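Local coordinates for protein PP1b (Porcine reproductive and respiratory syndrome virus, PDB 6JDR) that probably unwinds RNA and DNA duplexes with 5' to 3' polarity, driven by ATP hydrolysis, as the zinc-binding helicase portion (nsp10) of the viral replicase polyprotein, at residues A[286-289]-A[294-297]; A[301-306]-A[390-395]; A[311-316]-A[367-372]; A[329-334]-A[357-362]. The protein carries 1 engineered substitution. All blocks are in the same frame, centred on the assembly; numbering follows the deposited sequence.

Contact 1 (A[286-289]-A[294-297])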
loop_
_atom_site.group_PDB
_atom_site.type_symbol
_atom_site.label_atom_id
_atom_site.label_comp_id
_atom_site.label_asym_id
_atom_site.label_seq_id
_atom_site.Cartn_x
_atom_site.Cartn_y
_atom_site.Cartn_z
ATOM N N ALA A 286 -18.890 -3.399 -7.559
ATOM C CA ALA A 286 -19.556 -3.622 -8.842
ATOM C C ALA A 286 -19.500 -2.380 -9.721
ATOM O O ALA A 286 -19.299 -2.482 -10.927
ATOM C CB ALA A 286 -20.999 -4.052 -8.627
ATOM N N ILE A 287 -19.662 -1.209 -9.109
ATOM C CA ILE A 287 -19.697 0.050 -9.855
ATOM C C ILE A 287 -18.313 0.645 -10.126
ATOM O O ILE A 287 -18.193 1.597 -10.904
ATOM C CB ILE A 287 -20.593 1.108 -9.163
ATOM C CG1 ILE A 287 -19.983 1.603 -7.845
ATOM C CG2 ILE A 287 -21.988 0.545 -8.922
ATOM C CD1 ILE A 287 -20.713 2.789 -7.246
ATOM N N GLN A 288 -17.277 0.079 -9.503
ATOM C CA GLN A 288 -15.915 0.631 -9.580
ATOM C C GLN A 288 -15.424 0.955 -11.005
ATOM O O GLN A 288 -14.875 2.035 -11.224
ATOM C CB GLN A 288 -14.914 -0.288 -8.856
ATOM C CG GLN A 288 -13.498 0.268 -8.752
ATOM C CD GLN A 288 -13.440 1.620 -8.057
ATOM O OE1 GLN A 288 -13.608 1.711 -6.840
ATOM N NE2 GLN A 288 -13.201 2.678 -8.828
ATOM N N PRO A 289 -15.631 0.042 -11.978
ATOM C CA PRO A 289 -15.244 0.316 -13.369
ATOM C C PRO A 289 -15.619 1.697 -13.928
ATOM O O PRO A 289 -14.942 2.185 -14.833
ATOM C CB PRO A 289 -15.974 -0.776 -14.142
ATOM C CG PRO A 289 -15.978 -1.930 -13.204
ATOM C CD PRO A 289 -16.115 -1.345 -11.824
ATOM N N LYS A 294 -10.855 4.941 -5.989
ATOM C CA LYS A 294 -11.210 3.676 -5.349
ATOM C C LYS A 294 -12.288 3.958 -4.303
ATOM O O LYS A 294 -12.067 4.725 -3.363
ATOM C CB LYS A 294 -9.975 3.031 -4.712
ATOM C CG LYS A 294 -10.247 1.859 -3.773
ATOM C CD LYS A 294 -10.801 0.644 -4.498
ATOM C CE LYS A 294 -10.899 -0.552 -3.560
ATOM N NZ LYS A 294 -11.441 -1.768 -4.235
ATOM N N LEU A 295 -13.454 3.345 -4.478
ATOM C CA LEU A 295 -14.598 3.599 -3.609
ATOM C C LEU A 295 -14.571 2.681 -2.390
ATOM O O LEU A 295 -14.528 1.455 -2.523
ATOM C CB LEU A 295 -15.902 3.409 -4.385
ATOM C CG LEU A 295 -16.047 4.271 -5.643
ATOM C CD1 LEU A 295 -17.344 3.948 -6.371
ATOM C CD2 LEU A 295 -15.972 5.754 -5.307
ATOM N N MET A 296 -14.593 3.289 -1.205
ATOM C CA MET A 296 -14.623 2.550 0.056
ATOM C C MET A 296 -15.912 2.863 0.816
ATOM O O MET A 296 -16.203 4.026 1.116
ATOM C CB MET A 296 -13.400 2.902 0.913
ATOM C CG MET A 296 -12.113 2.222 0.467
ATOM N N SER A 297 -16.680 1.823 1.122
ATOM C CA SER A 297 -17.939 1.982 1.844
ATOM C C SER A 297 -17.674 2.198 3.332
ATOM O O SER A 297 -16.915 1.449 3.943
ATOM C CB SER A 297 -18.831 0.751 1.649
ATOM O OG SER A 297 -20.090 0.930 2.275
#
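Q288 reaches across to the start of strand 294-297 and makes the one hydrogen bond of this contact: L295 N donates to Q288 OE1 at 2.9 Å, with an N-H...O angle of 169°. The donor lies in the carbonyl plane of the amide, at a C=O...N angle of 148°. CG of Q288 stands anti to the backbone N (chi1 -174°) and the chain then bends at chi2, which swings the amide over to the strand. Glutamine suits the place because its other end is a donor: NE2 bonds to D293 O, so a single side-chain amide grips the turn and the start of the strand together. The K294 backbone passes close by, with Q288 OE1 3.4 Å from K294 CA.

Apolar packing lies beside this bond. CD1 of I287 meets CD1 of L295 at 3.7 Å, the two branched side chains crossing at about a right angle.

Helix 281-287 links strands 270-276 and 294-297 in a beta-alpha-beta unit, and the contact joins the last part of the helix and the 3-10 turn after it to strand 294-297. L295 also packs on C284 of the helix and on K274 and I276 of the neighbouring parallel strand, while I287 touches F279, F381 and T362.

Contact 2 (A[301-306]-A[390-395])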
loop_
_atom_site.group_PDB
_atom_site.type_symbol
_atom_site.label_atom_id
_atom_site.label_comp_id
_atom_site.label_asym_id
_atom_site.label_seq_id
_atom_site.Cartn_x
_atom_site.Cartn_y
_atom_site.Cartn_z
ATOM N N THR A 301 -23.018 -3.781 4.433
ATOM C CA THR A 301 -23.317 -4.455 3.177
ATOM C C THR A 301 -24.765 -4.241 2.735
ATOM O O THR A 301 -25.696 -4.373 3.531
ATOM C CB THR A 301 -23.066 -5.971 3.302
ATOM O OG1 THR A 301 -21.735 -6.197 3.781
ATOM C CG2 THR A 301 -23.246 -6.675 1.956
ATOM N N THR A 302 -24.937 -3.908 1.459
ATOM C CA THR A 302 -26.252 -3.818 0.839
ATOM C C THR A 302 -26.612 -5.209 0.341
ATOM O O THR A 302 -25.811 -5.850 -0.340
ATOM C CB THR A 302 -26.247 -2.829 -0.339
ATOM O OG1 THR A 302 -25.765 -1.556 0.107
ATOM C CG2 THR A 302 -27.646 -2.660 -0.924
ATOM N N ARG A 303 -27.806 -5.680 0.691
ATOM C CA ARG A 303 -28.238 -7.030 0.329
ATOM C C ARG A 303 -28.569 -7.120 -1.160
ATOM O O ARG A 303 -29.158 -6.203 -1.728
ATOM C CB ARG A 303 -29.456 -7.445 1.162
ATOM C CG ARG A 303 -29.857 -8.905 1.004
ATOM C CD ARG A 303 -31.102 -9.228 1.815
ATOM N NE ARG A 303 -30.831 -9.278 3.253
ATOM C CZ ARG A 303 -31.760 -9.431 4.197
ATOM N NH1 ARG A 303 -33.045 -9.547 3.877
ATOM N NH2 ARG A 303 -31.401 -9.463 5.476
ATOM N N VAL A 304 -28.180 -8.231 -1.777
ATOM C CA VAL A 304 -28.484 -8.492 -3.178
ATOM C C VAL A 304 -29.071 -9.894 -3.302
ATOM O O VAL A 304 -28.426 -10.880 -2.936
ATOM C CB VAL A 304 -27.229 -8.364 -4.067
ATOM C CG1 VAL A 304 -27.555 -8.723 -5.513
ATOM C CG2 VAL A 304 -26.656 -6.956 -3.974
ATOM N N THR A 305 -30.296 -9.969 -3.819
ATOM C CA THR A 305 -31.032 -11.224 -3.915
ATOM C C THR A 305 -31.604 -11.389 -5.320
ATOM O O THR A 305 -32.260 -10.482 -5.825
ATOM C CB THR A 305 -32.191 -11.256 -2.898
ATOM O OG1 THR A 305 -31.784 -10.627 -1.674
ATOM C CG2 THR A 305 -32.625 -12.688 -2.619
ATOM N N TYR A 306 -31.350 -12.543 -5.937
ATOM C CA TYR A 306 -31.859 -12.849 -7.277
ATOM C C TYR A 306 -33.112 -13.721 -7.207
ATOM O O TYR A 306 -33.024 -14.946 -7.090
ATOM C CB TYR A 306 -30.778 -13.528 -8.125
ATOM C CG TYR A 306 -29.727 -12.563 -8.628
ATOM C CD1 TYR A 306 -29.755 -12.090 -9.939
ATOM C CD2 TYR A 306 -28.716 -12.106 -7.787
ATOM C CE1 TYR A 306 -28.798 -11.199 -10.400
ATOM C CE2 TYR A 306 -27.755 -11.216 -8.240
ATOM C CZ TYR A 306 -27.800 -10.763 -9.546
ATOM O OH TYR A 306 -26.844 -9.879 -9.992
ATOM N N VAL A 390 -29.918 -9.644 9.007
ATOM C CA VAL A 390 -30.664 -8.451 9.406
ATOM C C VAL A 390 -32.159 -8.669 9.161
ATOM O O VAL A 390 -32.547 -9.429 8.269
ATOM C CB VAL A 390 -30.210 -7.208 8.601
ATOM C CG1 VAL A 390 -30.902 -5.946 9.099
ATOM C CG2 VAL A 390 -28.700 -7.031 8.666
ATOM N N ASN A 391 -32.986 -8.001 9.961
ATOM C CA ASN A 391 -34.429 -7.969 9.746
ATOM C C ASN A 391 -34.816 -6.712 8.971
ATOM O O ASN A 391 -34.861 -5.617 9.534
ATOM C CB ASN A 391 -35.167 -8.011 11.085
ATOM N N LEU A 392 -35.085 -6.874 7.676
ATOM C CA LEU A 392 -35.453 -5.749 6.810
ATOM C C LEU A 392 -36.929 -5.400 6.959
ATOM O O LEU A 392 -37.740 -6.243 7.349
ATOM C CB LEU A 392 -35.136 -6.056 5.338
ATOM C CG LEU A 392 -33.703 -5.799 4.853
ATOM C CD1 LEU A 392 -33.398 -4.307 4.818
ATOM C CD2 LEU A 392 -32.687 -6.537 5.713
ATOM N N ALA A 393 -37.264 -4.153 6.634
ATOM C CA ALA A 393 -38.630 -3.646 6.775
ATOM C C ALA A 393 -38.935 -2.554 5.753
ATOM O O ALA A 393 -38.083 -1.712 5.460
ATOM C CB ALA A 393 -38.843 -3.115 8.183
ATOM N N VAL A 394 -40.155 -2.571 5.223
ATOM C CA VAL A 394 -40.594 -1.582 4.239
ATOM C C VAL A 394 -42.107 -1.646 4.023
ATOM O O VAL A 394 -42.738 -2.674 4.280
ATOM C CB VAL A 394 -39.893 -1.792 2.884
ATOM N N HIS A 395 -42.679 -0.541 3.552
ATOM C CA HIS A 395 -44.107 -0.473 3.237
ATOM C C HIS A 395 -44.407 -1.151 1.901
ATOM O O HIS A 395 -43.509 -1.359 1.085
ATOM C CB HIS A 395 -44.581 0.984 3.178
ATOM C CG HIS A 395 -44.501 1.704 4.489
ATOM N ND1 HIS A 395 -45.363 1.446 5.533
ATOM C CD2 HIS A 395 -43.671 2.684 4.919
ATOM C CE1 HIS A 395 -45.062 2.230 6.553
ATOM N NE2 HIS A 395 -44.040 2.991 6.206
#
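The two backbones stay well apart, CA of R303 and CA of V390 being the nearest pair at 9.5 Å, and it is the long side chain of R303 that bridges the gap between strand 303-307 and the chain leading into strand 392-395. The arginine starts out extended, with CG anti to the backbone N, and turns at chi3 (-73°), which lays its guanidinium group against V390 and L392. NH2 donates to the carbonyl oxygen V390 O at 3.0 Å. That oxygen lies close to the guanidinium plane, but the bond is bent, its N-H...O angle being 146°, and the nitrogen sits 36° above the carbonyl plane instead of on a lone pair. NH2 also bonds to T388 O, so one terminal nitrogen holds two main-chain carbonyls of the same approach to the strand; NH1 adds weak bonds to N407 OD1 and D404 O.

L392 supplies the apolar part. Its CD2 methyl rests over one face of the guanidinium, offset toward the rim, 3.4 Å from R303 CZ, and the two side chains lie alongside, antiparallel. Arginine fits here because its flat, many-donor head can serve several carbonyls at its edge while a face packs on a leucine methyl, and these bonds would probably offset the cost of burying the charge.

Strand 303-307, paired with strand 367-371, is an outermost strand of the second, RecA-like parallel sheet of the superfamily 1 helicase core, a P-loop NTPase-type fold, and the contact ties to it the C-terminal segment carrying the two-stranded antiparallel pair 392-395 and 400-403.

Contact 3 (A[311-316]-A[367-372])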
loop_
_atom_site.group_PDB
_atom_site.type_symbol
_atom_site.label_atom_id
_atom_site.label_comp_id
_atom_site.label_asym_id
_atom_site.label_seq_id
_atom_site.Cartn_x
_atom_site.Cartn_y
_atom_site.Cartn_z
ATOM N N VAL A 311 -41.463 -9.443 -7.785
ATOM C CA VAL A 311 -41.664 -9.067 -6.387
ATOM C C VAL A 311 -41.826 -7.551 -6.240
ATOM O O VAL A 311 -41.390 -6.789 -7.106
ATOM C CB VAL A 311 -40.498 -9.588 -5.517
ATOM C CG1 VAL A 311 -39.207 -8.835 -5.812
ATOM C CG2 VAL A 311 -40.846 -9.515 -4.039
ATOM N N ARG A 312 -42.464 -7.125 -5.149
ATOM C CA ARG A 312 -42.783 -5.717 -4.919
ATOM C C ARG A 312 -42.178 -5.196 -3.611
ATOM O O ARG A 312 -42.884 -4.616 -2.782
ATOM C CB ARG A 312 -44.304 -5.529 -4.887
ATOM C CG ARG A 312 -45.033 -5.979 -6.144
ATOM C CD ARG A 312 -44.856 -4.994 -7.290
ATOM N NE ARG A 312 -45.819 -5.239 -8.365
ATOM C CZ ARG A 312 -47.103 -4.878 -8.342
ATOM N NH1 ARG A 312 -47.619 -4.241 -7.291
ATOM N NH2 ARG A 312 -47.883 -5.160 -9.381
ATOM N N TYR A 313 -40.874 -5.390 -3.428
ATOM C CA TYR A 313 -40.189 -4.905 -2.230
ATOM C C TYR A 313 -39.568 -3.531 -2.464
ATOM O O TYR A 313 -38.778 -3.350 -3.390
ATOM C CB TYR A 313 -39.109 -5.892 -1.783
ATOM C CG TYR A 313 -39.622 -7.243 -1.316
ATOM C CD1 TYR A 313 -40.810 -7.359 -0.591
ATOM C CD2 TYR A 313 -38.896 -8.403 -1.565
ATOM C CE1 TYR A 313 -41.267 -8.592 -0.156
ATOM C CE2 TYR A 313 -39.346 -9.640 -1.128
ATOM C CZ TYR A 313 -40.533 -9.728 -0.426
ATOM O OH TYR A 313 -40.985 -10.952 0.008
ATOM N N GLY A 314 -39.925 -2.569 -1.614
ATOM C CA GLY A 314 -39.422 -1.202 -1.728
ATOM C C GLY A 314 -39.909 -0.536 -2.999
ATOM O O GLY A 314 -40.986 -0.857 -3.494
ATOM N N GLN A 315 -39.113 0.389 -3.529
ATOM C CA GLN A 315 -39.427 1.028 -4.802
ATOM C C GLN A 315 -39.057 0.096 -5.949
ATOM O O GLN A 315 -37.926 -0.382 -6.019
ATOM C CB GLN A 315 -38.670 2.351 -4.942
ATOM C CG GLN A 315 -38.917 3.086 -6.255
ATOM C CD GLN A 315 -40.382 3.411 -6.476
ATOM O OE1 GLN A 315 -40.972 4.186 -5.724
ATOM N NE2 GLN A 315 -40.980 2.820 -7.508
ATOM N N VAL A 316 -40.008 -0.160 -6.844
ATOM C CA VAL A 316 -39.752 -0.983 -8.023
ATOM C C VAL A 316 -39.182 -0.119 -9.143
ATOM O O VAL A 316 -39.688 0.975 -9.415
ATOM C CB VAL A 316 -41.030 -1.691 -8.518
ATOM C CG1 VAL A 316 -40.763 -2.458 -9.809
ATOM C CG2 VAL A 316 -41.568 -2.626 -7.442
ATOM N N ALA A 367 -30.959 -2.944 0.793
ATOM C CA ALA A 367 -31.251 -4.151 0.018
ATOM C C ALA A 367 -31.734 -3.834 -1.385
ATOM O O ALA A 367 -32.376 -2.813 -1.617
ATOM C CB ALA A 367 -32.284 -5.003 0.738
ATOM N N ILE A 368 -31.412 -4.723 -2.319
ATOM C CA ILE A 368 -31.928 -4.642 -3.678
ATOM C C ILE A 368 -32.289 -6.051 -4.152
ATOM O O ILE A 368 -31.487 -6.980 -4.044
ATOM C CB ILE A 368 -30.938 -3.916 -4.634
ATOM C CG1 ILE A 368 -31.538 -3.757 -6.045
ATOM C CG2 ILE A 368 -29.568 -4.593 -4.651
ATOM C CD1 ILE A 368 -31.157 -4.822 -7.053
ATOM N N PHE A 369 -33.521 -6.209 -4.631
ATOM C CA PHE A 369 -33.997 -7.484 -5.162
ATOM C C PHE A 369 -34.057 -7.383 -6.676
ATOM O O PHE A 369 -34.616 -6.431 -7.215
ATOM C CB PHE A 369 -35.381 -7.818 -4.603
ATOM C CG PHE A 369 -35.398 -8.017 -3.116
ATOM C CD1 PHE A 369 -35.497 -6.927 -2.257
ATOM C CD2 PHE A 369 -35.307 -9.290 -2.571
ATOM C CE1 PHE A 369 -35.506 -7.107 -0.883
ATOM C CE2 PHE A 369 -35.315 -9.476 -1.198
ATOM C CZ PHE A 369 -35.414 -8.383 -0.353
ATOM N N VAL A 370 -33.485 -8.362 -7.362
ATOM C CA VAL A 370 -33.349 -8.280 -8.808
ATOM C C VAL A 370 -34.061 -9.448 -9.495
ATOM O O VAL A 370 -33.682 -10.611 -9.339
ATOM C CB VAL A 370 -31.864 -8.150 -9.243
ATOM C CG1 VAL A 370 -30.976 -9.177 -8.550
ATOM C CG2 VAL A 370 -31.725 -8.237 -10.758
ATOM N N TYR A 371 -35.120 -9.112 -10.230
ATOM C CA TYR A 371 -35.819 -10.062 -11.081
ATOM C C TYR A 371 -35.192 -9.965 -12.463
ATOM O O TYR A 371 -35.405 -8.986 -13.181
ATOM C CB TYR A 371 -37.316 -9.739 -11.131
ATOM C CG TYR A 371 -38.115 -10.675 -12.006
ATOM C CD1 TYR A 371 -38.168 -12.037 -11.731
ATOM C CD2 TYR A 371 -38.823 -10.200 -13.105
ATOM C CE1 TYR A 371 -38.900 -12.901 -12.528
ATOM C CE2 TYR A 371 -39.556 -11.058 -13.906
ATOM C CZ TYR A 371 -39.592 -12.407 -13.612
ATOM O OH TYR A 371 -40.315 -13.266 -14.404
ATOM N N ASP A 372 -34.405 -10.978 -12.818
ATOM C CA ASP A 372 -33.591 -10.949 -14.030
ATOM C C ASP A 372 -33.677 -12.294 -14.743
ATOM O O ASP A 372 -32.693 -13.027 -14.818
ATOM C CB ASP A 372 -32.138 -10.613 -13.669
ATOM C CG ASP A 372 -31.253 -10.433 -14.889
ATOM O OD1 ASP A 372 -31.774 -10.055 -15.954
ATOM O OD2 ASP A 372 -30.028 -10.664 -14.786
#
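The segments 311-316 and 367-372 do not pair directly: CA of Y313 is 7.3 Å from CA of F369, CA of V311 is 7.6 Å from CA of Y371, and strand 342-345 lies between strands 315-318 and 367-371 in the parallel sheet. Side chains therefore make the contact. Y313 and F369 form an edge-to-face pair in which the edge of the tyrosine ring is directed at the face of the phenylalanine ring, with centroids 4.8 Å apart and planes at 58°, tilted well away from perpendicular. The touching corner is Y313 CD2, which sits over the centre of the F369 ring and comes within 3.7 Å of F369 CZ. Y313 CB closes on the same ring nearer its rim, 3.8 Å from F369 CD1. With CG of Y313 anti to its carbonyl carbon (chi1 -65°), the tyrosine ring is carried over F369.

V311, two residues before Y313, points toward the same strand. Its CG1 methyl approaches F369 CB at 4.1 Å, and its CG2 methyl lies over the rim of one face of the Y313 ring, so the short valine packs against both aromatic residues. F369 also touches T305 on the adjoining strand and N407.

Because this interface consists of aromatic and aliphatic carbon, its cohesion comes mainly from dispersion and burial of apolar surface, with a weak CH-pi electrostatic term where the edge of Y313 meets the face of F369. Phenylalanine suits the buried strand, having no polar group to satisfy. Tyrosine suits the more accessible loop, since its hydroxyl can reach E409 in a weak hydrogen bond while the ring covers F369.

Contact 4 (A[329-334]-A[357-362])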
loop_
_atom_site.group_PDB
_atom_site.type_symbol
_atom_site.label_atom_id
_atom_site.label_comp_id
_atom_site.label_asym_id
_atom_site.label_seq_id
_atom_site.Cartn_x
_atom_site.Cartn_y
_atom_site.Cartn_z
ATOM N N ILE A 329 -41.530 2.925 -11.093
ATOM C CA ILE A 329 -41.012 4.002 -11.940
ATOM C C ILE A 329 -39.888 3.494 -12.830
ATOM O O ILE A 329 -39.318 2.430 -12.579
ATOM C CB ILE A 329 -40.490 5.184 -11.097
ATOM C CG1 ILE A 329 -39.385 4.723 -10.135
ATOM C CG2 ILE A 329 -41.637 5.828 -10.330
ATOM C CD1 ILE A 329 -38.710 5.851 -9.387
ATOM N N THR A 330 -39.564 4.260 -13.867
ATOM C CA THR A 330 -38.422 3.933 -14.708
ATOM C C THR A 330 -37.124 4.202 -13.960
ATOM O O THR A 330 -37.098 4.935 -12.965
ATOM C CB THR A 330 -38.393 4.739 -16.018
ATOM O OG1 THR A 330 -38.368 6.142 -15.723
ATOM C CG2 THR A 330 -39.595 4.406 -16.881
ATOM N N ILE A 331 -36.046 3.608 -14.455
ATOM C CA ILE A 331 -34.718 3.853 -13.915
ATOM C C ILE A 331 -34.298 5.294 -14.216
ATOM O O ILE A 331 -33.625 5.925 -13.402
ATOM C CB ILE A 331 -33.690 2.855 -14.484
ATOM C CG1 ILE A 331 -34.041 1.426 -14.046
ATOM C CG2 ILE A 331 -32.287 3.208 -14.021
ATOM C CD1 ILE A 331 -33.440 0.346 -14.923
ATOM N N ASP A 332 -34.710 5.816 -15.370
ATOM C CA ASP A 332 -34.446 7.215 -15.721
ATOM C C ASP A 332 -35.115 8.200 -14.759
ATOM O O ASP A 332 -34.552 9.253 -14.456
ATOM C CB ASP A 332 -34.901 7.510 -17.153
ATOM C CG ASP A 332 -34.089 6.755 -18.191
ATOM O OD1 ASP A 332 -33.562 5.668 -17.865
ATOM O OD2 ASP A 332 -33.980 7.249 -19.334
ATOM N N SER A 333 -36.311 7.854 -14.287
ATOM C CA SER A 333 -37.052 8.698 -13.346
ATOM C C SER A 333 -36.512 8.620 -11.920
ATOM O O SER A 333 -36.821 9.478 -11.096
ATOM C CB SER A 333 -38.533 8.313 -13.340
ATOM O OG SER A 333 -39.100 8.474 -14.627
ATOM N N SER A 334 -35.717 7.593 -11.633
ATOM C CA SER A 334 -35.161 7.380 -10.294
ATOM C C SER A 334 -33.860 8.149 -10.029
ATOM O O SER A 334 -33.305 8.059 -8.932
ATOM C CB SER A 334 -34.905 5.886 -10.076
ATOM O OG SER A 334 -33.921 5.403 -10.976
ATOM N N ALA A 357 -28.125 0.495 -15.678
ATOM C CA ALA A 357 -27.788 -0.463 -14.629
ATOM C C ALA A 357 -27.044 0.211 -13.482
ATOM O O ALA A 357 -27.269 -0.115 -12.322
ATOM C CB ALA A 357 -26.966 -1.612 -15.195
ATOM N N LEU A 358 -26.167 1.153 -13.809
ATOM C CA LEU A 358 -25.438 1.904 -12.793
ATOM C C LEU A 358 -26.395 2.707 -11.918
ATOM O O LEU A 358 -26.220 2.773 -10.703
ATOM C CB LEU A 358 -24.409 2.837 -13.439
ATOM C CG LEU A 358 -23.613 3.742 -12.490
ATOM C CD1 LEU A 358 -22.954 2.941 -11.373
ATOM C CD2 LEU A 358 -22.571 4.536 -13.266
ATOM N N VAL A 359 -27.402 3.315 -12.536
ATOM C CA VAL A 359 -28.384 4.094 -11.787
ATOM C C VAL A 359 -29.214 3.171 -10.902
ATOM O O VAL A 359 -29.442 3.477 -9.738
ATOM C CB VAL A 359 -29.306 4.914 -12.711
ATOM C CG1 VAL A 359 -30.402 5.601 -11.908
ATOM C CG2 VAL A 359 -28.502 5.953 -13.477
ATOM N N ALA A 360 -29.636 2.036 -11.451
ATOM C CA ALA A 360 -30.504 1.092 -10.735
ATOM C C ALA A 360 -29.843 0.469 -9.505
ATOM O O ALA A 360 -30.484 0.303 -8.466
ATOM C CB ALA A 360 -30.976 -0.004 -11.679
ATOM N N ILE A 361 -28.565 0.124 -9.630
ATOM C CA ILE A 361 -27.820 -0.509 -8.544
ATOM C C ILE A 361 -27.498 0.475 -7.416
ATOM O O ILE A 361 -27.359 0.072 -6.260
ATOM C CB ILE A 361 -26.517 -1.143 -9.082
ATOM C CG1 ILE A 361 -26.841 -2.279 -10.064
ATOM C CG2 ILE A 361 -25.634 -1.653 -7.950
ATOM C CD1 ILE A 361 -27.746 -3.355 -9.508
ATOM N N THR A 362 -27.401 1.761 -7.742
ATOM C CA THR A 362 -26.966 2.769 -6.776
ATOM C C THR A 362 -28.105 3.575 -6.128
ATOM O O THR A 362 -27.852 4.617 -5.522
ATOM C CB THR A 362 -25.977 3.748 -7.436
ATOM O OG1 THR A 362 -26.600 4.364 -8.569
ATOM C CG2 THR A 362 -24.714 3.019 -7.875
#
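Helix 354-361 packs here on the turn that follows the short, weakly bonded edge strand at about 329-330 of the C-terminal parallel sheet, through I331 on one side and V359 and A360 on the other. The CA atoms of I331 and A360 are 6.0 Å apart, a close approach consistent with the small alanine side chain. I331 divides its branches between the two helix residues. CG2, anti to the backbone N, lies 3.7 Å from V359 CB, and CD1 reaches A360 CB at 4.1 Å. The CG1 methyl of V359 also rests against the turn itself, 3.6 Å from the carbonyl oxygen I331 O and 3.6 Å from S334 OG.

Both segments belong to the superfamily 1 helicase core; helix 354-361 is the connection in the beta-alpha-beta crossover from strand 342-345 to the adjacent parallel strand 367-371, and I331 and A360 both touch L344 of the former. The turn is shaped in part by a hydroxyl of its own: T330 OG1 accepts from the backbone N of S333 at 3.0 Å, an ST motif. Threonine suits a tight turn because its short polar side chain can pair with the main chain close by. At the helix end, T362 OG1 donates to L358 O at 2.7 Å. Near the solvent, D332 forms a salt bridge with R356 of the same helix.

Overall arrangement
Contact 1 comes first along the chain and closes a short loop within the beta-alpha-beta unit at the edge of the seven-stranded parallel sheet. The chain then enters the five-stranded sheet, where contact 2 closes the longest loop, from 301-306 to 390-395. Contact 3 lies within that loop and contact 4 within contact 3, so these three are concentric and none cross. Neighbouring strands 303-307 and 367-371 link contacts 2 and 3, and strands 315-318 and 329-330 link contacts 3 and 4. I287 packs on L358 and T362, joining contacts 1 and 4, so that helix 281-287, of the first sheet's layer, packs on helix 354-361, of the second's.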